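Local structure of uncharacterized protein (Leishmania infantum, 4TYZ) at residues T17-G29 and G35-Q47. The protein is of unknown function but contains, as its C-terminal part, a GRAM domain, and may as a whole bind and transfer sterols. Residues are numbered along the deposited sequence; the frame is centred on the assembly and turned at random. Where two conformers were deposited one is given.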
ATOM      1  N   THR A  17      -3.058 -14.610  -4.356  1.00 11.23           N
ATOM      2  CA  THR A  17      -1.728 -14.554  -4.942  0.57 12.87           C
ATOM      3  C   THR A  17      -1.108 -13.182  -4.702  1.00 12.69           C
ATOM      4  O   THR A  17      -1.799 -12.160  -4.668  1.00 14.48           O
ATOM      5  CB  THR A  17      -1.748 -14.834  -6.443  0.57 17.57           C
ATOM      6  OG1 THR A  17      -2.739 -14.004  -7.055  0.57 15.92           O
ATOM      7  CG2 THR A  17      -2.077 -16.293  -6.703  0.57 17.61           C
ATOM      8  N   LEU A  18       0.204 -13.171  -4.511  1.00 12.84           N
ATOM      9  CA  LEU A  18       0.919 -11.924  -4.336  1.00 12.54           C
ATOM     10  C   LEU A  18       1.377 -11.476  -5.719  1.00 15.12           C
ATOM     11  O   LEU A  18       2.288 -12.072  -6.311  1.00 18.14           O
ATOM     12  CB  LEU A  18       2.101 -12.093  -3.376  1.00 14.20           C
ATOM     13  CG  LEU A  18       2.829 -10.795  -3.023  1.00 17.43           C
ATOM     14  CD1 LEU A  18       1.867  -9.797  -2.395  1.00 17.17           C
ATOM     15  CD2 LEU A  18       4.002 -11.058  -2.077  1.00 22.37           C
ATOM     16  N   LEU A  19       0.725 -10.446  -6.250  1.00 10.56           N
ATOM     17  CA  LEU A  19       1.002 -10.000  -7.613  1.00 13.68           C
ATOM     18  C   LEU A  19       2.225  -9.112  -7.681  1.00 18.02           C
ATOM     19  O   LEU A  19       2.990  -9.175  -8.643  1.00 18.29           O
ATOM     20  CB  LEU A  19      -0.199  -9.251  -8.191  1.00 13.42           C
ATOM     21  CG  LEU A  19      -1.495 -10.047  -8.278  1.00 14.06           C
ATOM     22  CD1 LEU A  19      -2.615  -9.160  -8.781  1.00 15.99           C
ATOM     23  CD2 LEU A  19      -1.306 -11.257  -9.186  1.00 17.01           C
ATOM     24  N   ASP A  20       2.403  -8.272  -6.669  1.00 14.03           N
ATOM     25  CA  ASP A  20       3.519  -7.341  -6.658  1.00 14.61           C
ATOM     26  C   ASP A  20       3.727  -6.815  -5.249  1.00 15.06           C
ATOM     27  O   ASP A  20       2.857  -6.948  -4.386  1.00 14.39           O
ATOM     28  CB  ASP A  20       3.282  -6.182  -7.632  1.00 16.91           C
ATOM     29  CG  ASP A  20       4.551  -5.752  -8.353  1.00 28.32           C
ATOM     30  OD1 ASP A  20       4.440  -5.213  -9.476  1.00 36.63           O
ATOM     31  OD2 ASP A  20       5.653  -5.952  -7.801  1.00 25.14           O
ATOM     32  N   SER A  21       4.890  -6.227  -5.016  1.00 12.90           N
ATOM     33  CA  SER A  21       5.159  -5.608  -3.729  1.00 13.25           C
ATOM     34  C   SER A  21       6.149  -4.477  -3.903  1.00 13.64           C
ATOM     35  O   SER A  21       6.952  -4.480  -4.837  1.00 15.60           O
ATOM     36  CB  SER A  21       5.690  -6.625  -2.721  1.00 14.61           C
ATOM     37  OG  SER A  21       6.927  -7.158  -3.167  1.00 19.65           O
ATOM     38  N   PHE A  22       6.081  -3.517  -2.989  1.00 11.66           N
ATOM     39  CA  PHE A  22       6.846  -2.282  -3.097  1.00 11.24           C
ATOM     40  C   PHE A  22       7.314  -1.785  -1.739  1.00 14.09           C
ATOM     41  O   PHE A  22       6.570  -1.829  -0.757  1.00 14.78           O
ATOM     42  CB  PHE A  22       5.997  -1.196  -3.771  1.00 11.38           C
ATOM     43  CG  PHE A  22       5.647  -1.513  -5.192  1.00 13.07           C
ATOM     44  CD1 PHE A  22       6.530  -1.202  -6.214  1.00 18.56           C
ATOM     45  CD2 PHE A  22       4.456  -2.149  -5.504  1.00 14.50           C
ATOM     46  CE1 PHE A  22       6.221  -1.519  -7.528  1.00 18.45           C
ATOM     47  CE2 PHE A  22       4.144  -2.463  -6.822  1.00 14.49           C
ATOM     48  CZ  PHE A  22       5.034  -2.148  -7.825  1.00 15.32           C
ATOM     49  N   ASN A  23       8.548  -1.299  -1.692  1.00 13.49           N
ATOM     50  CA  ASN A  23       9.025  -0.597  -0.514  1.00 13.71           C
ATOM     51  C   ASN A  23       8.377   0.775  -0.419  1.00 15.79           C
ATOM     52  O   ASN A  23       8.335   1.515  -1.407  1.00 16.68           O
ATOM     53  CB  ASN A  23      10.533  -0.436  -0.564  1.00 13.47           C
ATOM     54  CG  ASN A  23      11.250  -1.763  -0.569  1.00 16.02           C
ATOM     55  OD1 ASN A  23      11.749  -2.216  -1.603  1.00 24.05           O
ATOM     56  ND2 ASN A  23      11.289  -2.409   0.585  1.00 15.35           N
ATOM     57  N   CYS A  24       7.889   1.119   0.767  1.00 11.69           N
ATOM     58  CA  CYS A  24       7.321   2.442   1.015  1.00 11.62           C
ATOM     59  C   CYS A  24       7.136   2.615   2.509  1.00 13.66           C
ATOM     60  O   CYS A  24       7.501   1.742   3.294  1.00 15.12           O
ATOM     61  CB  CYS A  24       5.987   2.648   0.284  1.00 12.00           C
ATOM     62  SG  CYS A  24       4.675   1.520   0.834  1.00 13.72           S
ATOM     63  N   ALA A  25       6.580   3.746   2.907  1.00 12.51           N
ATOM     64  CA  ALA A  25       6.313   3.974   4.309  1.00 12.74           C
ATOM     65  C   ALA A  25       4.884   4.424   4.459  1.00 17.82           C
ATOM     66  O   ALA A  25       4.338   5.122   3.609  1.00 20.41           O
ATOM     67  CB  ALA A  25       7.265   4.999   4.893  1.00 12.62           C
ATOM     68  N   TRP A  26       4.283   4.006   5.555  1.00 11.63           N
ATOM     69  CA  TRP A  26       2.944   4.430   5.918  1.00 12.93           C
ATOM     70  C   TRP A  26       3.097   5.627   6.848  1.00 12.06           C
ATOM     71  O   TRP A  26       3.832   5.562   7.837  1.00 13.14           O
ATOM     72  CB  TRP A  26       2.214   3.265   6.581  1.00 11.65           C
ATOM     73  CG  TRP A  26       0.798   3.489   6.963  1.00 12.26           C
ATOM     74  CD1 TRP A  26      -0.010   4.528   6.605  1.00 13.97           C
ATOM     75  CD2 TRP A  26       0.022   2.644   7.810  1.00 13.43           C
ATOM     76  NE1 TRP A  26      -1.254   4.372   7.174  1.00 14.56           N
ATOM     77  CE2 TRP A  26      -1.257   3.225   7.923  1.00 14.12           C
ATOM     78  CE3 TRP A  26       0.286   1.448   8.490  1.00 15.18           C
ATOM     79  CZ2 TRP A  26      -2.278   2.643   8.677  1.00 15.33           C
ATOM     80  CZ3 TRP A  26      -0.728   0.873   9.245  1.00 15.67           C
ATOM     81  CH2 TRP A  26      -1.993   1.471   9.323  1.00 17.93           C
ATOM     82  N   VAL A  27       2.443   6.738   6.525  1.00 12.56           N
ATOM     83  CA  VAL A  27       2.539   7.905   7.382  1.00 14.02           C
ATOM     84  C   VAL A  27       1.159   8.246   7.901  1.00 14.26           C
ATOM     85  O   VAL A  27       0.183   8.282   7.138  1.00 17.87           O
ATOM     86  CB  VAL A  27       3.162   9.119   6.650  1.00 16.12           C
ATOM     87  CG1 VAL A  27       3.048  10.377   7.507  1.00 21.62           C
ATOM     88  CG2 VAL A  27       4.615   8.843   6.348  1.00 17.72           C
ATOM     89  N   GLU A  28       1.077   8.473   9.204  1.00 15.84           N
ATOM     90  CA  GLU A  28      -0.163   8.917   9.822  1.00 13.63           C
ATOM     91  C   GLU A  28       0.182  10.008  10.806  1.00 18.81           C
ATOM     92  O   GLU A  28       0.788   9.748  11.846  1.00 19.83           O
ATOM     93  CB  GLU A  28      -0.888   7.763  10.509  1.00 17.08           C
ATOM     94  CG  GLU A  28      -2.222   8.172  11.115  1.00 20.04           C
ATOM     95  CD  GLU A  28      -2.845   7.054  11.917  1.00 24.70           C
ATOM     96  OE1 GLU A  28      -3.497   6.181  11.305  1.00 20.68           O
ATOM     97  OE2 GLU A  28      -2.662   7.043  13.155  1.00 29.71           O
ATOM     98  N   GLY A  29      -0.194  11.230  10.458  1.00 23.09           N
ATOM     99  CA  GLY A  29       0.241  12.391  11.205  1.00 29.47           C
ATOM    100  C   GLY A  29       1.754  12.442  11.283  1.00 20.98           C
ATOM    101  O   GLY A  29       2.437  12.451  10.257  1.00 26.45           O
ATOM    102  N   GLY A  35       7.893   0.016   5.490  1.00 12.39           N
ATOM    103  CA  GLY A  35       7.373  -1.330   5.321  1.00 12.10           C
ATOM    104  C   GLY A  35       7.177  -1.712   3.875  1.00 11.71           C
ATOM    105  O   GLY A  35       7.896  -1.239   2.989  1.00 12.71           O
ATOM    106  N   TYR A  36       6.200  -2.582   3.656  1.00 11.28           N
ATOM    107  CA  TYR A  36       5.952  -3.152   2.344  1.00 12.12           C
ATOM    108  C   TYR A  36       4.505  -2.994   1.971  1.00 12.12           C
ATOM    109  O   TYR A  36       3.617  -3.331   2.754  1.00 11.93           O
ATOM    110  CB  TYR A  36       6.295  -4.638   2.318  1.00 12.39           C
ATOM    111  CG  TYR A  36       7.604  -4.996   2.976  1.00 16.36           C
ATOM    112  CD1 TYR A  36       8.812  -4.692   2.367  1.00 16.80           C
ATOM    113  CD2 TYR A  36       7.627  -5.649   4.204  1.00 15.94           C
ATOM    114  CE1 TYR A  36      10.016  -5.034   2.971  1.00 17.28           C
ATOM    115  CE2 TYR A  36       8.820  -5.993   4.813  1.00 23.20           C
ATOM    116  CZ  TYR A  36      10.007  -5.686   4.194  1.00 21.34           C
ATOM    117  OH  TYR A  36      11.192  -6.031   4.811  1.00 26.87           O
ATOM    118  N   LEU A  37       4.293  -2.505   0.760  1.00 11.48           N
ATOM    119  CA  LEU A  37       2.984  -2.491   0.124  1.00  9.99           C
ATOM    120  C   LEU A  37       2.820  -3.787  -0.656  1.00 10.15           C
ATOM    121  O   LEU A  37       3.696  -4.140  -1.439  1.00 11.78           O
ATOM    122  CB  LEU A  37       2.872  -1.283  -0.805  1.00 11.57           C
ATOM    123  CG  LEU A  37       1.498  -1.094  -1.422  1.00 18.24           C
ATOM    124  CD1 LEU A  37       0.587  -0.648  -0.309  1.00 25.20           C
ATOM    125  CD2 LEU A  37       1.553  -0.058  -2.549  1.00 16.97           C
ATOM    126  N   PHE A  38       1.724  -4.506  -0.413  1.00  9.41           N
ATOM    127  CA  PHE A  38       1.419  -5.744  -1.134  1.00 10.99           C
ATOM    128  C   PHE A  38       0.192  -5.575  -2.011  1.00  9.87           C
ATOM    129  O   PHE A  38      -0.829  -5.057  -1.564  1.00 10.07           O
ATOM    130  CB  PHE A  38       1.156  -6.897  -0.165  1.00  9.65           C
ATOM    131  CG  PHE A  38       2.271  -7.154   0.808  1.00 11.67           C
ATOM    132  CD1 PHE A  38       3.320  -7.990   0.469  1.00 15.15           C
ATOM    133  CD2 PHE A  38       2.254  -6.583   2.073  1.00 12.91           C
ATOM    134  CE1 PHE A  38       4.332  -8.256   1.377  1.00 14.37           C
ATOM    135  CE2 PHE A  38       3.264  -6.838   2.977  1.00 15.24           C
ATOM    136  CZ  PHE A  38       4.301  -7.678   2.633  1.00 12.22           C
ATOM    137  N   ILE A  39       0.282  -6.052  -3.248  1.00  9.23           N
ATOM    138  CA  ILE A  39      -0.837  -6.000  -4.174  1.00  9.05           C
ATOM    139  C   ILE A  39      -1.276  -7.428  -4.498  1.00 10.79           C
ATOM    140  O   ILE A  39      -0.474  -8.245  -4.954  1.00 11.17           O
ATOM    141  CB  ILE A  39      -0.450  -5.239  -5.440  1.00 11.17           C
ATOM    142  CG1 ILE A  39      -0.184  -3.771  -5.069  1.00 15.78           C
ATOM    143  CG2 ILE A  39      -1.527  -5.357  -6.503  1.00 13.63           C
ATOM    144  CD1 ILE A  39       0.488  -2.994  -6.133  1.00 23.84           C
ATOM    145  N   THR A  40      -2.535  -7.730  -4.203  1.00  8.88           N
ATOM    146  CA  THR A  40      -3.108  -9.020  -4.529  1.00  8.86           C
ATOM    147  C   THR A  40      -4.318  -8.766  -5.428  1.00  8.85           C
ATOM    148  O   THR A  40      -4.653  -7.608  -5.703  1.00 10.44           O
ATOM    149  CB  THR A  40      -3.501  -9.820  -3.247  1.00 10.68           C
ATOM    150  OG1 THR A  40      -4.770  -9.368  -2.752  1.00 11.75           O
ATOM    151  CG2 THR A  40      -2.439  -9.660  -2.169  1.00 10.97           C
ATOM    152  N   PRO A  41      -4.958  -9.830  -5.930  1.00 11.26           N
ATOM    153  CA  PRO A  41      -6.078  -9.525  -6.827  1.00 13.54           C
ATOM    154  C   PRO A  41      -7.236  -8.764  -6.158  1.00 12.66           C
ATOM    155  O   PRO A  41      -7.903  -7.981  -6.836  1.00 15.14           O
ATOM    156  CB  PRO A  41      -6.533 -10.916  -7.292  1.00 15.51           C
ATOM    157  CG  PRO A  41      -5.290 -11.764  -7.200  1.00 17.48           C
ATOM    158  CD  PRO A  41      -4.579 -11.256  -5.966  1.00 12.68           C
ATOM    159  N   HIS A  42      -7.451  -8.955  -4.859  1.00  9.77           N
ATOM    160  CA  HIS A  42      -8.587  -8.319  -4.185  1.00  9.29           C
ATOM    161  C   HIS A  42      -8.205  -7.305  -3.112  1.00  8.33           C
ATOM    162  O   HIS A  42      -9.074  -6.558  -2.650  1.00 10.30           O
ATOM    163  CB  HIS A  42      -9.489  -9.381  -3.549  1.00 10.45           C
ATOM    164  CG  HIS A  42     -10.129 -10.291  -4.543  1.00 12.74           C
ATOM    165  ND1 HIS A  42      -9.763 -11.613  -4.683  1.00 15.56           N
ATOM    166  CD2 HIS A  42     -11.093 -10.062  -5.464  1.00 13.85           C
ATOM    167  CE1 HIS A  42     -10.482 -12.161  -5.649  1.00 17.43           C
ATOM    168  NE2 HIS A  42     -11.293 -11.245  -6.138  1.00 13.99           N
ATOM    169  N   TRP A  43      -6.928  -7.273  -2.728  1.00  8.30           N
ATOM    170  CA  TRP A  43      -6.502  -6.499  -1.558  1.00  8.38           C
ATOM    171  C   TRP A  43      -5.268  -5.658  -1.765  1.00  8.46           C
ATOM    172  O   TRP A  43      -4.328  -6.025  -2.471  1.00 10.55           O
ATOM    173  CB  TRP A  43      -6.233  -7.439  -0.350  1.00  7.71           C
ATOM    174  CG  TRP A  43      -7.454  -8.184   0.070  1.00  7.56           C
ATOM    175  CD1 TRP A  43      -7.930  -9.343  -0.476  1.00  7.80           C
ATOM    176  CD2 TRP A  43      -8.377  -7.812   1.100  1.00  7.62           C
ATOM    177  NE1 TRP A  43      -9.098  -9.720   0.155  1.00  8.62           N
ATOM    178  CE2 TRP A  43      -9.393  -8.796   1.125  1.00  9.96           C
ATOM    179  CE3 TRP A  43      -8.443  -6.746   2.006  1.00  9.25           C
ATOM    180  CZ2 TRP A  43     -10.459  -8.755   2.032  1.00  9.10           C
ATOM    181  CZ3 TRP A  43      -9.507  -6.696   2.903  1.00  9.89           C
ATOM    182  CH2 TRP A  43     -10.503  -7.694   2.906  1.00  8.80           C
ATOM    183  N   LEU A  44      -5.315  -4.509  -1.116  1.00  7.87           N
ATOM    184  CA  LEU A  44      -4.169  -3.637  -0.970  0.62  8.40           C
ATOM    185  C   LEU A  44      -3.736  -3.720   0.479  1.00  8.38           C
ATOM    186  O   LEU A  44      -4.512  -3.398   1.374  1.00  9.05           O
ATOM    187  CB  LEU A  44      -4.531  -2.204  -1.344  0.62  9.72           C
ATOM    188  CG  LEU A  44      -3.355  -1.269  -1.117  0.62 11.65           C
ATOM    189  CD1 LEU A  44      -2.199  -1.721  -1.977  0.62 13.24           C
ATOM    190  CD2 LEU A  44      -3.749   0.172  -1.413  0.62  9.29           C
ATOM    191  N   CYS A  45      -2.508  -4.172   0.717  1.00  8.68           N
ATOM    192  CA  CYS A  45      -2.051  -4.405   2.092  1.00  8.51           C
ATOM    193  C   CYS A  45      -0.731  -3.721   2.372  1.00  8.97           C
ATOM    194  O   CYS A  45       0.070  -3.500   1.471  1.00 10.26           O
ATOM    195  CB  CYS A  45      -1.876  -5.899   2.376  1.00  8.59           C
ATOM    196  SG  CYS A  45      -3.301  -6.892   1.906  1.00 10.25           S
ATOM    197  N   PHE A  46      -0.507  -3.422   3.642  1.00  9.07           N
ATOM    198  CA  PHE A  46       0.773  -2.874   4.074  1.00  9.50           C
ATOM    199  C   PHE A  46       1.184  -3.530   5.373  1.00  9.84           C
ATOM    200  O   PHE A  46       0.357  -3.678   6.266  1.00 10.58           O
ATOM    201  CB  PHE A  46       0.691  -1.352   4.261  1.00  9.59           C
ATOM    202  CG  PHE A  46       1.960  -0.748   4.792  1.00 10.09           C
ATOM    203  CD1 PHE A  46       2.934  -0.289   3.922  1.00 12.76           C
ATOM    204  CD2 PHE A  46       2.186  -0.662   6.160  1.00 10.47           C
ATOM    205  CE1 PHE A  46       4.123   0.257   4.409  1.00 11.70           C
ATOM    206  CE2 PHE A  46       3.367  -0.129   6.661  1.00 11.02           C
ATOM    207  CZ  PHE A  46       4.335   0.346   5.787  1.00 11.40           C
ATOM    208  N   GLN A  47       2.454  -3.920   5.475  1.00 10.27           N
ATOM    209  CA  GLN A  47       3.029  -4.380   6.741  1.00 10.79           C
ATOM    210  C   GLN A  47       4.299  -3.604   7.056  1.00 12.18           C
ATOM    211  O   GLN A  47       5.190  -3.507   6.216  1.00 13.52           O
ATOM    212  CB  GLN A  47       3.333  -5.884   6.690  1.00 11.81           C
ATOM    213  CG  GLN A  47       4.098  -6.422   7.917  1.00 14.01           C
ATOM    214  CD  GLN A  47       3.316  -6.264   9.204  1.00 13.62           C
ATOM    215  OE1 GLN A  47       2.190  -6.751   9.322  1.00 14.23           O
ATOM    216  NE2 GLN A  47       3.911  -5.589  10.182  1.00 12.90           N
TER
HETATM  217  O   HOH W   1      10.623  -1.053   2.895  1.00 15.43           O
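Strand 20-28 runs antiparallel to strand 35-39, their axes 4.6 Å apart at closest, with hydrogen-bonded pairs Asp20-Ile39, Phe22-Leu37 and Cys24-Gly35. The ladder starts in a classic beta bulge: Leu19 N (2.8 Å) and, weakly, Asp20 N both reach Ile39 O. Asp20 turns its carboxylate back on its own strand, where OD2 takes the N-H of Ser21.

On the face carrying Phe22, Cys24, Leu37 and Ile39, Ile39 CD1 sits at the edge of the Phe22 ring, 3.8 Å from CE2. Further along, Cys24 SG touches Leu37 CB and also meets the edge of the Phe46 ring at CE1 (3.8 Å). Phe46 comes from the next strand, 43-47; with CG anti to its backbone N (chi1 176°), its ring reaches past Gly35 to Trp26. Trp26 CB lies over one face of that ring, 3.8 Å from its centroid, and the indole turns the edge of its five-membered ring toward the face of Phe46, planes at 69°.

Across the sheet, Leu18 CD1 touches the edge of Phe38 at CD1 (3.7 Å), and Phe6 packs against the same ring. Asn23 ND2 lies at the Tyr36 ring edge and donates a hydrogen bond to a water, which in turn donates one to Gly35 O (2.7 Å).

Helix 96-107 packs over Phe22 and Ile39. Residues 35-39 end strand 31-39, hairpin partner of 20-28; with 43-48 alongside, these strands belong to the bent antiparallel sheet that, with this C-terminal helix, makes the PH-like GRAM fold.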